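Local coordinates for MIP07328p (Drosophila melanogaster, PDB 6FKK), which is a semaphorin, probably a repulsive axon-guidance cue that acts by binding receptors on other cells, here as its extracellular Sema domain and plexin repeat, at residues D26-L31 with V40-V45; V45-S50 with I57-W62. One frame throughout, in Å; residues are numbered along the deposited sequence.

Contact 1: D26-L31 with V40-V45; sequences DYFKIL and VGAKDV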
ATOM      1  N   ASP A  26     -15.358   6.484 -14.164  1.00103.24           N
ATOM      2  CA  ASP A  26     -14.751   7.544 -13.367  1.00 95.59           C
ATOM      3  C   ASP A  26     -13.353   7.163 -12.899  1.00 94.39           C
ATOM      4  O   ASP A  26     -12.466   8.023 -12.824  1.00105.20           O
ATOM      5  CB  ASP A  26     -15.647   7.896 -12.179  1.00103.03           C
ATOM      6  CG  ASP A  26     -16.968   8.525 -12.609  1.00121.39           C
ATOM      7  OD1 ASP A  26     -17.257   8.552 -13.822  1.00125.06           O
ATOM      8  OD2 ASP A  26     -17.718   8.995 -11.729  1.00118.72           O
ATOM      9  N   TYR A  27     -13.140   5.887 -12.585  1.00 82.55           N
ATOM     10  CA  TYR A  27     -11.866   5.375 -12.084  1.00 72.91           C
ATOM     11  C   TYR A  27     -11.389   6.188 -10.877  1.00 73.07           C
ATOM     12  O   TYR A  27     -10.449   6.980 -10.947  1.00 67.84           O
ATOM     13  CB  TYR A  27     -10.810   5.358 -13.192  1.00 63.11           C
ATOM     14  CG  TYR A  27     -11.043   4.299 -14.244  1.00 76.11           C
ATOM     15  CD1 TYR A  27     -10.904   2.953 -13.939  1.00 84.57           C
ATOM     16  CD2 TYR A  27     -11.386   4.646 -15.545  1.00 87.88           C
ATOM     17  CE1 TYR A  27     -11.109   1.980 -14.897  1.00 88.85           C
ATOM     18  CE2 TYR A  27     -11.592   3.680 -16.509  1.00 95.34           C
ATOM     19  CZ  TYR A  27     -11.452   2.349 -16.180  1.00 96.55           C
ATOM     20  OH  TYR A  27     -11.655   1.383 -17.139  1.00 99.45           O
ATOM     21  N   PHE A  28     -12.085   5.976  -9.762  1.00 78.17           N
ATOM     22  CA  PHE A  28     -11.785   6.704  -8.536  1.00 60.34           C
ATOM     23  C   PHE A  28     -10.407   6.331  -7.994  1.00 49.93           C
ATOM     24  O   PHE A  28      -9.913   5.217  -8.195  1.00 53.67           O
ATOM     25  CB  PHE A  28     -12.848   6.423  -7.470  1.00 57.72           C
ATOM     26  CG  PHE A  28     -14.156   7.128  -7.711  1.00 71.45           C
ATOM     27  CD1 PHE A  28     -14.193   8.345  -8.367  1.00 88.00           C
ATOM     28  CD2 PHE A  28     -15.348   6.571  -7.276  1.00 69.23           C
ATOM     29  CE1 PHE A  28     -15.395   8.995  -8.588  1.00101.98           C
ATOM     30  CE2 PHE A  28     -16.552   7.215  -7.496  1.00 80.39           C
ATOM     31  CZ  PHE A  28     -16.574   8.429  -8.154  1.00 99.75           C
ATOM     32  N   LYS A  29      -9.793   7.283  -7.295  1.00 62.33           N
ATOM     33  CA  LYS A  29      -8.514   7.076  -6.627  1.00 62.95           C
ATOM     34  C   LYS A  29      -8.458   7.982  -5.406  1.00 61.82           C
ATOM     35  O   LYS A  29      -8.734   9.181  -5.512  1.00 69.39           O
ATOM     36  CB  LYS A  29      -7.338   7.371  -7.564  1.00 46.90           C
ATOM     37  CG  LYS A  29      -5.979   7.436  -6.876  1.00 56.48           C
ATOM     38  CD  LYS A  29      -5.408   6.053  -6.595  1.00 85.05           C
ATOM     39  CE  LYS A  29      -4.040   6.153  -5.927  1.00 98.60           C
ATOM     40  NZ  LYS A  29      -3.075   6.961  -6.731  1.00 99.02           N
ATOM     41  N   ILE A  30      -8.109   7.412  -4.258  1.00 56.29           N
ATOM     42  CA  ILE A  30      -8.025   8.181  -3.021  1.00 54.77           C
ATOM     43  C   ILE A  30      -6.712   8.951  -3.006  1.00 65.20           C
ATOM     44  O   ILE A  30      -5.636   8.373  -3.198  1.00 79.62           O
ATOM     45  CB  ILE A  30      -8.146   7.261  -1.795  1.00 56.87           C
ATOM     46  CG1 ILE A  30      -9.499   6.545  -1.792  1.00 54.31           C
ATOM     47  CG2 ILE A  30      -7.966   8.057  -0.513  1.00 51.85           C
ATOM     48  CD1 ILE A  30     -10.689   7.478  -1.695  1.00 61.23           C
ATOM     49  N   LEU A  31      -6.797  10.261  -2.780  1.00 69.80           N
ATOM     50  CA  LEU A  31      -5.626  11.128  -2.775  1.00 72.46           C
ATOM     51  C   LEU A  31      -5.206  11.584  -1.387  1.00 75.67           C
ATOM     52  O   LEU A  31      -4.012  11.777  -1.152  1.00 86.15           O
ATOM     53  CB  LEU A  31      -5.878  12.363  -3.650  1.00 69.58           C
ATOM     54  CG  LEU A  31      -6.209  12.069  -5.116  1.00 58.73           C
ATOM     55  CD1 LEU A  31      -6.333  13.355  -5.917  1.00 64.47           C
ATOM     56  CD2 LEU A  31      -5.160  11.152  -5.726  1.00 59.10           C
ATOM     57  N   VAL A  40     -11.081  12.279  -3.309  1.00 58.68           N
ATOM     58  CA  VAL A  40     -11.214  11.243  -4.327  1.00 60.32           C
ATOM     59  C   VAL A  40     -10.880  11.864  -5.676  1.00 74.35           C
ATOM     60  O   VAL A  40     -11.649  12.681  -6.199  1.00 85.23           O
ATOM     61  CB  VAL A  40     -12.620  10.627  -4.339  1.00 66.10           C
ATOM     62  CG1 VAL A  40     -12.697   9.501  -5.357  1.00 76.74           C
ATOM     63  CG2 VAL A  40     -12.992  10.128  -2.953  1.00 56.34           C
ATOM     64  N   GLY A  41      -9.739  11.477  -6.242  1.00 71.60           N
ATOM     65  CA  GLY A  41      -9.380  11.904  -7.580  1.00 70.90           C
ATOM     66  C   GLY A  41     -10.089  11.086  -8.639  1.00 71.10           C
ATOM     67  O   GLY A  41      -9.969   9.857  -8.664  1.00 75.00           O
ATOM     68  N   ALA A  42     -10.831  11.753  -9.521  1.00 70.43           N
ATOM     69  CA  ALA A  42     -11.660  11.049 -10.489  1.00 78.55           C
ATOM     70  C   ALA A  42     -11.478  11.595 -11.896  1.00 78.29           C
ATOM     71  O   ALA A  42     -10.549  12.365 -12.161  1.00 84.77           O
ATOM     72  CB  ALA A  42     -13.133  11.142 -10.092  1.00 88.56           C
ATOM     73  N   LYS A  43     -12.367  11.199 -12.803  1.00 70.62           N
ATOM     74  CA  LYS A  43     -12.359  11.722 -14.163  1.00 78.75           C
ATOM     75  C   LYS A  43     -12.836  13.166 -14.145  1.00 81.44           C
ATOM     76  O   LYS A  43     -13.989  13.442 -13.799  1.00 77.20           O
ATOM     77  CB  LYS A  43     -13.240  10.867 -15.068  1.00 76.41           C
ATOM     78  CG  LYS A  43     -13.397  11.425 -16.474  1.00 73.61           C
ATOM     79  CD  LYS A  43     -14.200  10.494 -17.367  1.00 83.61           C
ATOM     80  CE  LYS A  43     -15.587  10.239 -16.803  1.00 97.95           C
ATOM     81  NZ  LYS A  43     -16.438   9.461 -17.747  1.00107.34           N
ATOM     82  N   ASP A  44     -11.933  14.089 -14.484  1.00 85.29           N
ATOM     83  CA  ASP A  44     -12.237  15.507 -14.650  1.00 85.00           C
ATOM     84  C   ASP A  44     -12.617  16.198 -13.343  1.00 91.85           C
ATOM     85  O   ASP A  44     -12.796  17.421 -13.322  1.00109.98           O
ATOM     86  CB  ASP A  44     -13.354  15.701 -15.683  1.00 87.10           C
ATOM     87  CG  ASP A  44     -12.937  15.290 -17.084  1.00 98.55           C
ATOM     88  OD1 ASP A  44     -11.727  15.346 -17.389  1.00 96.07           O
ATOM     89  OD2 ASP A  44     -13.823  14.916 -17.882  1.00106.57           O
ATOM     90  N   VAL A  45     -12.747  15.444 -12.251  1.00 81.70           N
ATOM     91  CA  VAL A  45     -13.206  15.993 -10.979  1.00 86.44           C
ATOM     92  C   VAL A  45     -12.377  15.399  -9.847  1.00 89.19           C
ATOM     93  O   VAL A  45     -11.886  14.270  -9.933  1.00103.71           O
ATOM     94  CB  VAL A  45     -14.714  15.718 -10.738  1.00105.49           C
ATOM     95  CG1 VAL A  45     -15.211  16.470  -9.516  1.00118.92           C
ATOM     96  CG2 VAL A  45     -15.551  16.090 -11.956  1.00121.01           C
TER
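The first beta hairpin of this blade of the Sema domain pairs K29 and G41 through their backbones. G41 N donates to K29 O at 2.6 Å, nearly in line with the carbonyl (165° at the oxygen), while K29 N returns a weak bond to G41 O, bent to 125° at the hydrogen. I30 and V40 form the adjoining non-hydrogen-bonded antiparallel pair. On their face of the sheet V40 serves two neighbours with its two methyls: CG2 meets I30 CD1 at 3.7 Å, and CG1 lies 3.6 Å from F28 CD1, approaching the ring obliquely. A beta-branched valine suits a strand position with apolar partners on both flanks. F28 has CG anti to its own carbonyl carbon (chi1 -75°), which brings the ring beside A42; the alanine methyl CB sits in the ring plane at its edge, 3.5 Å from F28 CD1. Y47 of the next strand also touches this ring and A42, and an aromatic ring suits this buried place among apolar neighbours. This is the four-stranded antiparallel blade of a beta propeller, and 29-31 belongs to an edge strand, with 40-41 next to it. G41 has no side chain, and L31 lies over its backbone, CG 3.8 Å from G41 N and CD1 against G41 CA. Past the strands D26 and K43 cross at about a right angle. Their opposite charges may attract weakly, D26 OD1 lying 4.1 Å from K43 NZ, beyond a salt bridge, and the ammonium is hydrogen-bonded to T25 OG1. A long lysine suits this partly exposed place, its CB lying by D26 O and its CE by D26 OD1.

Contact 2: V45-S50 with I57-W62; sequences VIYNVS and IARLEW. With NAG (2-acetamido-2-deoxy-beta-D-glucopyranose), chain C.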
ATOM      1  N   VAL A  45     -12.747  15.444 -12.251  1.00 81.70           N
ATOM      2  CA  VAL A  45     -13.206  15.993 -10.979  1.00 86.44           C
ATOM      3  C   VAL A  45     -12.377  15.399  -9.847  1.00 89.19           C
ATOM      4  O   VAL A  45     -11.886  14.270  -9.933  1.00103.71           O
ATOM      5  CB  VAL A  45     -14.714  15.718 -10.738  1.00105.49           C
ATOM      6  CG1 VAL A  45     -15.211  16.470  -9.516  1.00118.92           C
ATOM      7  CG2 VAL A  45     -15.551  16.090 -11.956  1.00121.01           C
ATOM      8  N   ILE A  46     -12.211  16.183  -8.783  1.00 89.84           N
ATOM      9  CA  ILE A  46     -11.737  15.696  -7.493  1.00 89.72           C
ATOM     10  C   ILE A  46     -12.778  16.079  -6.448  1.00 97.41           C
ATOM     11  O   ILE A  46     -13.276  17.211  -6.446  1.00102.33           O
ATOM     12  CB  ILE A  46     -10.346  16.254  -7.137  1.00 74.40           C
ATOM     13  CG1 ILE A  46      -9.904  15.763  -5.758  1.00 80.55           C
ATOM     14  CG2 ILE A  46     -10.335  17.771  -7.201  1.00 71.41           C
ATOM     15  CD1 ILE A  46      -8.536  16.258  -5.342  1.00 92.61           C
ATOM     16  N   TYR A  47     -13.122  15.132  -5.578  1.00 92.43           N
ATOM     17  CA  TYR A  47     -14.232  15.280  -4.646  1.00 81.28           C
ATOM     18  C   TYR A  47     -13.733  15.347  -3.208  1.00 91.28           C
ATOM     19  O   TYR A  47     -12.852  14.578  -2.809  1.00 96.46           O
ATOM     20  CB  TYR A  47     -15.222  14.116  -4.778  1.00 74.45           C
ATOM     21  CG  TYR A  47     -15.791  13.918  -6.167  1.00 75.97           C
ATOM     22  CD1 TYR A  47     -15.151  13.105  -7.093  1.00 72.47           C
ATOM     23  CD2 TYR A  47     -16.978  14.533  -6.547  1.00 82.15           C
ATOM     24  CE1 TYR A  47     -15.670  12.916  -8.360  1.00 74.04           C
ATOM     25  CE2 TYR A  47     -17.506  14.348  -7.813  1.00 91.86           C
ATOM     26  CZ  TYR A  47     -16.846  13.538  -8.715  1.00 85.76           C
ATOM     27  OH  TYR A  47     -17.364  13.352  -9.975  1.00 97.26           O
ATOM     28  N   ASN A  48     -14.309  16.269  -2.435  1.00 99.38           N
ATOM     29  CA  ASN A  48     -14.125  16.333  -0.987  1.00 99.09           C
ATOM     30  C   ASN A  48     -15.372  15.716  -0.360  1.00108.45           C
ATOM     31  O   ASN A  48     -16.465  16.288  -0.444  1.00110.98           O
ATOM     32  CB  ASN A  48     -13.906  17.776  -0.524  1.00101.72           C
ATOM     33  CG  ASN A  48     -13.431  17.874   0.928  1.00104.39           C
ATOM     34  OD1 ASN A  48     -13.244  16.860   1.597  1.00101.57           O
ATOM     35  ND2 ASN A  48     -13.228  19.101   1.414  1.00112.14           N
ATOM     36  N   VAL A  49     -15.219  14.542   0.249  1.00104.50           N
ATOM     37  CA  VAL A  49     -16.346  13.728   0.691  1.00 98.17           C
ATOM     38  C   VAL A  49     -16.264  13.539   2.198  1.00103.11           C
ATOM     39  O   VAL A  49     -15.231  13.102   2.718  1.00 94.90           O
ATOM     40  CB  VAL A  49     -16.371  12.364  -0.023  1.00 79.78           C
ATOM     41  CG1 VAL A  49     -17.564  11.545   0.438  1.00 77.76           C
ATOM     42  CG2 VAL A  49     -16.388  12.556  -1.531  1.00 79.27           C
ATOM     43  N   SER A  50     -17.352  13.860   2.892  1.00103.30           N
ATOM     44  CA  SER A  50     -17.427  13.613   4.325  1.00 95.22           C
ATOM     45  C   SER A  50     -17.662  12.130   4.591  1.00 95.81           C
ATOM     46  O   SER A  50     -18.367  11.454   3.837  1.00 99.30           O
ATOM     47  CB  SER A  50     -18.545  14.449   4.945  1.00 91.59           C
ATOM     48  OG  SER A  50     -18.719  14.127   6.313  1.00 98.85           O
ATOM     49  N   ILE A  57     -19.003  17.310  -0.019  1.00121.20           N
ATOM     50  CA  ILE A  57     -18.875  18.616   0.615  1.00122.15           C
ATOM     51  C   ILE A  57     -18.356  19.663  -0.367  1.00126.04           C
ATOM     52  O   ILE A  57     -18.972  20.713  -0.549  1.00132.09           O
ATOM     53  CB  ILE A  57     -17.979  18.537   1.870  1.00116.98           C
ATOM     54  CG1 ILE A  57     -18.634  17.655   2.936  1.00116.44           C
ATOM     55  CG2 ILE A  57     -17.702  19.929   2.421  1.00121.32           C
ATOM     56  CD1 ILE A  57     -19.992  18.155   3.391  1.00122.25           C
ATOM     57  N   ALA A  58     -17.221  19.390  -1.013  1.00129.26           N
ATOM     58  CA  ALA A  58     -16.603  20.323  -1.945  1.00130.98           C
ATOM     59  C   ALA A  58     -16.195  19.595  -3.217  1.00121.78           C
ATOM     60  O   ALA A  58     -15.726  18.454  -3.167  1.00123.24           O
ATOM     61  CB  ALA A  58     -15.378  21.009  -1.323  1.00133.41           C
ATOM     62  N   ARG A  59     -16.367  20.265  -4.354  1.00118.73           N
ATOM     63  CA  ARG A  59     -16.067  19.696  -5.661  1.00102.96           C
ATOM     64  C   ARG A  59     -15.176  20.651  -6.440  1.00103.64           C
ATOM     65  O   ARG A  59     -15.436  21.857  -6.475  1.00113.93           O
ATOM     66  CB  ARG A  59     -17.348  19.421  -6.453  1.00102.18           C
ATOM     67  CG  ARG A  59     -17.105  18.998  -7.890  1.00 99.07           C
ATOM     68  CD  ARG A  59     -18.402  18.657  -8.603  1.00103.08           C
ATOM     69  NE  ARG A  59     -19.224  17.734  -7.828  1.00116.87           N
ATOM     70  CZ  ARG A  59     -20.243  17.044  -8.326  1.00119.96           C
ATOM     71  NH1 ARG A  59     -20.941  16.227  -7.548  1.00121.63           N
ATOM     72  NH2 ARG A  59     -20.562  17.164  -9.608  1.00111.38           N
ATOM     73  N   LEU A  60     -14.133  20.109  -7.063  1.00 91.08           N
ATOM     74  CA  LEU A  60     -13.253  20.873  -7.938  1.00 89.73           C
ATOM     75  C   LEU A  60     -13.191  20.158  -9.280  1.00101.89           C
ATOM     76  O   LEU A  60     -12.747  19.006  -9.351  1.00106.16           O
ATOM     77  CB  LEU A  60     -11.856  21.018  -7.324  1.00 94.27           C
ATOM     78  CG  LEU A  60     -10.943  22.161  -7.780  1.00 99.06           C
ATOM     79  CD1 LEU A  60      -9.821  22.350  -6.774  1.00 95.99           C
ATOM     80  CD2 LEU A  60     -10.369  21.911  -9.166  1.00 98.46           C
ATOM     81  N   GLU A  61     -13.640  20.832 -10.336  1.00 98.99           N
ATOM     82  CA  GLU A  61     -13.706  20.251 -11.669  1.00100.81           C
ATOM     83  C   GLU A  61     -12.580  20.790 -12.541  1.00 98.45           C
ATOM     84  O   GLU A  61     -12.222  21.969 -12.458  1.00 95.29           O
ATOM     85  CB  GLU A  61     -15.063  20.530 -12.324  1.00 89.63           C
ATOM     86  CG  GLU A  61     -16.216  19.755 -11.699  1.00 99.08           C
ATOM     87  CD  GLU A  61     -17.539  19.994 -12.401  1.00122.21           C
ATOM     88  OE1 GLU A  61     -17.738  21.103 -12.940  1.00134.08           O
ATOM     89  OE2 GLU A  61     -18.381  19.070 -12.418  1.00126.13           O
ATOM     90  N   TRP A  62     -12.032  19.915 -13.383  1.00 90.24           N
ATOM     91  CA  TRP A  62     -10.877  20.248 -14.211  1.00 91.72           C
ATOM     92  C   TRP A  62     -10.951  19.385 -15.463  1.00 99.96           C
ATOM     93  O   TRP A  62     -10.776  18.166 -15.385  1.00105.34           O
ATOM     94  CB  TRP A  62      -9.578  20.014 -13.444  1.00 89.67           C
ATOM     95  CG  TRP A  62      -8.332  20.450 -14.151  1.00 87.39           C
ATOM     96  CD1 TRP A  62      -8.236  20.978 -15.405  1.00 89.69           C
ATOM     97  CD2 TRP A  62      -6.996  20.390 -13.638  1.00 94.32           C
ATOM     98  NE1 TRP A  62      -6.923  21.250 -15.704  1.00 95.22           N
ATOM     99  CE2 TRP A  62      -6.142  20.899 -14.635  1.00 92.85           C
ATOM    100  CE3 TRP A  62      -6.439  19.956 -12.431  1.00104.10           C
ATOM    101  CZ2 TRP A  62      -4.762  20.983 -14.464  1.00 91.86           C
ATOM    102  CZ3 TRP A  62      -5.070  20.043 -12.262  1.00101.38           C
ATOM    103  CH2 TRP A  62      -4.247  20.552 -13.273  1.00 92.46           C
TER
HETATM  104  C1  NAG C   1     -12.769  19.299   2.768  1.00114.04           C
HETATM  105  C2  NAG C   1     -11.691  20.367   2.892  1.00114.82           C
HETATM  106  C3  NAG C   1     -11.231  20.477   4.341  1.00119.96           C
HETATM  107  C4  NAG C   1     -12.424  20.839   5.220  1.00137.29           C
HETATM  108  C5  NAG C   1     -13.636  19.927   5.000  1.00134.36           C
HETATM  109  C6  NAG C   1     -14.900  20.531   5.573  1.00139.98           C
HETATM  110  C7  NAG C   1      -9.542  19.461   1.854  1.00100.00           C
HETATM  111  C8  NAG C   1      -9.479  18.347   2.865  1.00 96.75           C
HETATM  112  N2  NAG C   1     -10.581  20.320   1.933  1.00100.71           N
HETATM  113  O3  NAG C   1     -10.240  21.499   4.421  1.00117.15           O
HETATM  114  O4  NAG C   1     -12.042  20.755   6.588  1.00144.99           O
HETATM  115  O5  NAG C   1     -13.909  19.674   3.603  1.00123.72           O
HETATM  116  O6  NAG C   1     -14.905  21.949   5.450  1.00135.40           O
HETATM  117  O7  NAG C   1      -8.666  19.593   0.993  1.00107.45           O
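V45 and E61 stand side by side at one end of an antiparallel beta hairpin that forms the outer half of a propeller blade. V45 CG2 lies 3.7 Å from E61 CG, while CG1 meets R59 CG and also lies over one face of the Y47 ring. With an alanine at V45 both methyls would go, and that ring face and the arginine stem would probably lose their shared apolar prop, leaving R59 freer to shift. R59 runs alongside Y47, its chain bent at chi3 (-50°), and Y47 CE2 sits over one guanidinium face, 3.8 Å from R59 NE; the two planes stand 79° apart, far from a parallel stack. R59 NH1 comes to the ring edge and forms a salt bridge with E56, as fits an exposed arginine. On the other face I46 CG2 packs on L60 CB at 3.6 Å, and the two residues are joined by two nearly straight backbone hydrogen bonds. Opposite N48 the ladder has a classic beta bulge: N48 O accepts from I57 N at 2.8 Å and from A58 N at 3.2 Å. The small A58 packs its CB against N48 CB, and the N48 side-chain amide carries the glycan, ND2 being bonded to NAG C1 at 1.4 Å.

In the fold
The two contacts come one after the other along the chain and lie in the same four-stranded antiparallel sheet, in the order 29-33, 37-41, 45-50, 56-61. Contact 1 ties the first two strands and contact 2 the last two; their centres are 9 Å apart. V45 belongs to both, and the middle strands are joined by a probable backbone hydrogen bond from Y47 to V40. W62 probably bonds to D44 as well. Two successive hairpins, joined through strands 37-41 and 45-50, thus make up one blade. Contact 1 lies about 17 Å from the chain centre and contact 2 about 23 Å, measured between centres, as expected for a propeller blade running outward, with the glycan on its outer part.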